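Local coordinates for protein N-acetylglucosaminidase (Paenibacillus barengoltzii, PDB 6INX) that probably cleaves N-acetylglucosamine-containing glycans as a glycoside hydrolase family 18 N-acetylglucosaminidase, at residues 130-141 and 150-158. Numbering follows the deposited sequence.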
loop_
_atom_site.group_PDB
_atom_site.type_symbol
_atom_site.label_atom_id
_atom_site.label_comp_id
_atom_site.label_asym_id
_atom_site.label_seq_id
_atom_site.Cartn_x
_atom_site.Cartn_y
_atom_site.Cartn_z
ATOM N N PHE A 130 4.183 16.227 16.964
ATOM C CA PHE A 130 4.865 16.805 15.803
ATOM C C PHE A 130 4.413 18.241 15.562
ATOM O O PHE A 130 5.236 19.124 15.289
ATOM C CB PHE A 130 4.573 15.914 14.586
ATOM C CG PHE A 130 5.274 16.303 13.300
ATOM C CD1 PHE A 130 6.656 16.480 13.240
ATOM C CD2 PHE A 130 4.539 16.401 12.118
ATOM C CE1 PHE A 130 7.284 16.771 12.041
ATOM C CE2 PHE A 130 5.159 16.696 10.916
ATOM C CZ PHE A 130 6.534 16.883 10.872
ATOM N N THR A 131 3.108 18.494 15.682
ATOM C CA THR A 131 2.600 19.853 15.534
ATOM C C THR A 131 3.189 20.761 16.601
ATOM O O THR A 131 3.611 21.884 16.306
ATOM C CB THR A 131 1.083 19.841 15.658
ATOM O OG1 THR A 131 0.545 18.924 14.698
ATOM C CG2 THR A 131 0.529 21.243 15.394
ATOM N N LEU A 132 3.195 20.298 17.855
ATOM C CA LEU A 132 3.763 21.097 18.940
ATOM C C LEU A 132 5.249 21.354 18.725
ATOM O O LEU A 132 5.745 22.453 19.006
ATOM C CB LEU A 132 3.555 20.394 20.281
ATOM C CG LEU A 132 2.113 20.082 20.674
ATOM C CD1 LEU A 132 2.077 19.285 21.970
ATOM C CD2 LEU A 132 1.298 21.368 20.780
ATOM N N LEU A 133 5.982 20.341 18.261
ATOM C CA LEU A 133 7.408 20.518 17.999
ATOM C C LEU A 133 7.651 21.608 16.957
ATOM O O LEU A 133 8.499 22.492 17.149
ATOM C CB LEU A 133 8.015 19.183 17.551
ATOM C CG LEU A 133 9.461 19.234 17.037
ATOM C CD1 LEU A 133 10.408 19.623 18.169
ATOM C CD2 LEU A 133 9.908 17.917 16.371
ATOM N N LEU A 134 6.945 21.532 15.820
ATOM C CA LEU A 134 7.156 22.510 14.759
ATOM C C LEU A 134 6.718 23.903 15.188
ATOM O O LEU A 134 7.352 24.894 14.818
ATOM C CB LEU A 134 6.414 22.074 13.492
ATOM C CG LEU A 134 6.974 20.813 12.836
ATOM C CD1 LEU A 134 6.049 20.328 11.727
ATOM C CD2 LEU A 134 8.356 21.088 12.291
ATOM N N ARG A 135 5.623 23.999 15.944
ATOM C CA ARG A 135 5.196 25.298 16.455
ATOM C C ARG A 135 6.286 25.913 17.324
ATOM O O ARG A 135 6.630 27.091 17.177
ATOM C CB ARG A 135 3.905 25.141 17.259
ATOM C CG ARG A 135 3.394 26.464 17.834
ATOM C CD ARG A 135 2.189 26.300 18.752
ATOM N NE ARG A 135 1.183 25.401 18.205
ATOM C CZ ARG A 135 -0.040 25.261 18.705
ATOM N NH1 ARG A 135 -0.405 25.973 19.764
ATOM N NH2 ARG A 135 -0.895 24.414 18.147
ATOM N N THR A 136 6.870 25.108 18.219
ATOM C CA THR A 136 7.888 25.620 19.131
ATOM C C THR A 136 9.152 26.014 18.376
ATOM O O THR A 136 9.783 27.034 18.680
ATOM C CB THR A 136 8.209 24.534 20.161
ATOM O OG1 THR A 136 7.009 24.184 20.857
ATOM C CG2 THR A 136 9.243 25.013 21.163
ATOM N N MET A 137 9.535 25.217 17.381
ATOM C CA MET A 137 10.710 25.547 16.588
ATOM C C MET A 137 10.480 26.809 15.762
ATOM O O MET A 137 11.374 27.659 15.657
ATOM C CB MET A 137 11.053 24.367 15.681
ATOM C CG MET A 137 11.548 23.118 16.434
ATOM S SD MET A 137 12.041 21.776 15.316
ATOM C CE MET A 137 13.341 22.640 14.411
ATOM N N ARG A 138 9.292 26.943 15.168
ATOM C CA ARG A 138 8.971 28.158 14.423
ATOM C C ARG A 138 8.979 29.380 15.332
ATOM O O ARG A 138 9.505 30.431 14.958
ATOM C CB ARG A 138 7.619 28.000 13.725
ATOM C CG ARG A 138 7.028 29.317 13.210
ATOM C CD ARG A 138 7.970 30.038 12.262
ATOM N NE ARG A 138 7.989 29.392 10.965
ATOM C CZ ARG A 138 8.834 29.690 9.982
ATOM N NH1 ARG A 138 9.756 30.629 10.147
ATOM N NH2 ARG A 138 8.757 29.031 8.837
ATOM N N GLU A 139 8.421 29.250 16.535
ATOM C CA GLU A 139 8.435 30.370 17.473
ATOM C C GLU A 139 9.855 30.821 17.783
ATOM O O GLU A 139 10.145 32.025 17.788
ATOM C CB GLU A 139 7.684 29.984 18.747
ATOM C CG GLU A 139 6.177 29.997 18.553
ATOM C CD GLU A 139 5.423 29.265 19.647
ATOM O OE1 GLU A 139 6.063 28.578 20.470
ATOM O OE2 GLU A 139 4.180 29.364 19.679
ATOM N N ALA A 140 10.762 29.869 18.027
ATOM C CA ALA A 140 12.135 30.220 18.382
ATOM C C ALA A 140 12.875 30.823 17.200
ATOM O O ALA A 140 13.618 31.802 17.356
ATOM C CB ALA A 140 12.880 28.981 18.889
ATOM N N LEU A 141 12.684 30.253 16.007
ATOM C CA LEU A 141 13.344 30.786 14.821
ATOM C C LEU A 141 12.828 32.179 14.485
ATOM O O LEU A 141 13.604 33.039 14.060
ATOM C CB LEU A 141 13.162 29.821 13.647
ATOM C CG LEU A 141 14.039 28.571 13.755
ATOM C CD1 LEU A 141 13.576 27.513 12.768
ATOM C CD2 LEU A 141 15.498 28.928 13.538
ATOM N N ARG A 150 15.619 39.640 10.059
ATOM C CA ARG A 150 15.484 38.832 8.854
ATOM C C ARG A 150 14.512 37.689 9.114
ATOM O O ARG A 150 14.033 37.487 10.232
ATOM C CB ARG A 150 16.832 38.258 8.438
ATOM C CG ARG A 150 17.463 37.406 9.529
ATOM C CD ARG A 150 18.608 36.605 8.981
ATOM N NE ARG A 150 18.106 35.553 8.108
ATOM C CZ ARG A 150 18.881 34.733 7.408
ATOM N NH1 ARG A 150 20.201 34.842 7.472
ATOM N NH2 ARG A 150 18.327 33.803 6.644
ATOM N N HIS A 151 14.237 36.933 8.055
ATOM C CA HIS A 151 13.410 35.737 8.129
ATOM C C HIS A 151 14.313 34.521 8.259
ATOM O O HIS A 151 15.354 34.435 7.603
ATOM C CB HIS A 151 12.596 35.595 6.841
ATOM C CG HIS A 151 11.636 34.442 6.842
ATOM N ND1 HIS A 151 10.597 34.335 7.744
ATOM C CD2 HIS A 151 11.539 33.365 6.025
ATOM C CE1 HIS A 151 9.911 33.232 7.491
ATOM N NE2 HIS A 151 10.460 32.630 6.451
ATOM N N TYR A 152 13.916 33.587 9.116
ATOM C CA TYR A 152 14.523 32.264 9.155
ATOM C C TYR A 152 13.463 31.260 8.723
ATOM O O TYR A 152 12.277 31.452 9.004
ATOM C CB TYR A 152 15.039 31.931 10.553
ATOM C CG TYR A 152 16.339 32.637 10.881
ATOM C CD1 TYR A 152 17.512 32.317 10.215
ATOM C CD2 TYR A 152 16.390 33.614 11.867
ATOM C CE1 TYR A 152 18.702 32.968 10.504
ATOM C CE2 TYR A 152 17.572 34.273 12.164
ATOM C CZ TYR A 152 18.724 33.938 11.483
ATOM O OH TYR A 152 19.900 34.588 11.781
ATOM N N TRP A 153 13.890 30.224 8.006
ATOM C CA TRP A 153 13.001 29.274 7.349
ATOM C C TRP A 153 12.810 28.012 8.187
ATOM O O TRP A 153 13.721 27.563 8.884
ATOM C CB TRP A 153 13.571 28.861 5.989
ATOM C CG TRP A 153 13.647 29.973 4.984
ATOM C CD1 TRP A 153 14.391 31.117 5.077
ATOM C CD2 TRP A 153 12.971 30.037 3.726
ATOM N NE1 TRP A 153 14.213 31.890 3.957
ATOM C CE2 TRP A 153 13.342 31.251 3.114
ATOM C CE3 TRP A 153 12.087 29.187 3.058
ATOM C CZ2 TRP A 153 12.858 31.637 1.867
ATOM C CZ3 TRP A 153 11.601 29.573 1.825
ATOM C CH2 TRP A 153 11.992 30.784 1.238
ATOM N N LEU A 154 11.623 27.417 8.065
ATOM C CA LEU A 154 11.353 26.096 8.625
ATOM C C LEU A 154 10.542 25.329 7.597
ATOM O O LEU A 154 9.487 25.798 7.166
ATOM C CB LEU A 154 10.580 26.194 9.947
ATOM C CG LEU A 154 10.348 24.861 10.668
ATOM C CD1 LEU A 154 11.676 24.239 11.092
ATOM C CD2 LEU A 154 9.426 25.076 11.862
ATOM N N THR A 155 11.051 24.173 7.182
ATOM C CA THR A 155 10.357 23.304 6.243
ATOM C C THR A 155 10.401 21.892 6.802
ATOM O O THR A 155 11.056 21.628 7.813
ATOM C CB THR A 155 11.007 23.336 4.850
ATOM O OG1 THR A 155 12.329 22.799 4.932
ATOM C CG2 THR A 155 11.096 24.764 4.304
ATOM N N ILE A 156 9.679 20.979 6.143
ATOM C CA ILE A 156 9.775 19.559 6.446
ATOM C C ILE A 156 9.886 18.794 5.141
ATOM O O ILE A 156 9.507 19.274 4.073
ATOM C CB ILE A 156 8.585 19.000 7.264
ATOM C CG1 ILE A 156 7.286 19.052 6.439
ATOM C CG2 ILE A 156 8.475 19.702 8.619
ATOM C CD1 ILE A 156 6.103 18.357 7.109
ATOM N N ALA A 157 10.428 17.588 5.244
ATOM C CA ALA A 157 10.264 16.580 4.209
ATOM C C ALA A 157 9.255 15.567 4.723
ATOM O O ALA A 157 9.410 15.036 5.833
ATOM C CB ALA A 157 11.589 15.874 3.928
ATOM N N ALA A 158 8.231 15.300 3.922
ATOM C CA ALA A 158 7.109 14.472 4.331
ATOM C C ALA A 158 7.026 13.212 3.485
ATOM O O ALA A 158 7.329 13.235 2.289
ATOM C CB ALA A 158 5.802 15.255 4.188
#
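Arg-138 meets the strand because its CG stands anti to the backbone N (chi1 166°) and its chain then bends at chi2 and chi3. These bends bring the guanidinium alongside Leu-154, and the two side chains run past each other in opposite directions. Leu-154 CB lies over one face of the guanidinium, 3.6 Å from Arg-138 NH2. Tyr-152 O sits at its edge, in plane, and accepts a hydrogen bond of 2.9 Å from Arg-138 NH1. That bond is bent, with 143° at the hydrogen. NH1 also forms a salt bridge with Asp-142. NH2 forms one with Asp-178, and NE bonds to Tyr-176 O. Asp-178 also accepts from Leu-154 N and His-151 NE2, so this one carboxylate ties the arginine to the strand. With an alanine in place of Arg-138, Tyr-152 O would probably lose this donor and Asp-178 a charged mate, and Leu-154 CB would be less covered.

Leu-154 carries most of the apolar contact. Its CD2 lies 3.6 Å from Leu-134 O, on the helix backbone. Its CD1 reaches Met-137 CE at 4.0 Å and also touches Leu-141 CD1, both side chains crossing it at about a right angle. Farther along the strand, Ile-156 CG2 packs 3.9 Å from Leu-134 CD2. Ile-156 CD1 comes to the edge of the Phe-130 ring, 4.1 Å from CZ. At the opposite end of the contact, the edge of the Tyr-152 ring turns to the helix backbone, with CD2 3.6 Å from Leu-141 O.

Helix 126-148 and strand 153-159 follow each other in the chain. Their segments run nearly antiparallel, at 159°, with axes 8.9 Å apart. This is an outer helix packed on a barrel strand, as in the TIM barrel of family 18 glycoside hydrolases.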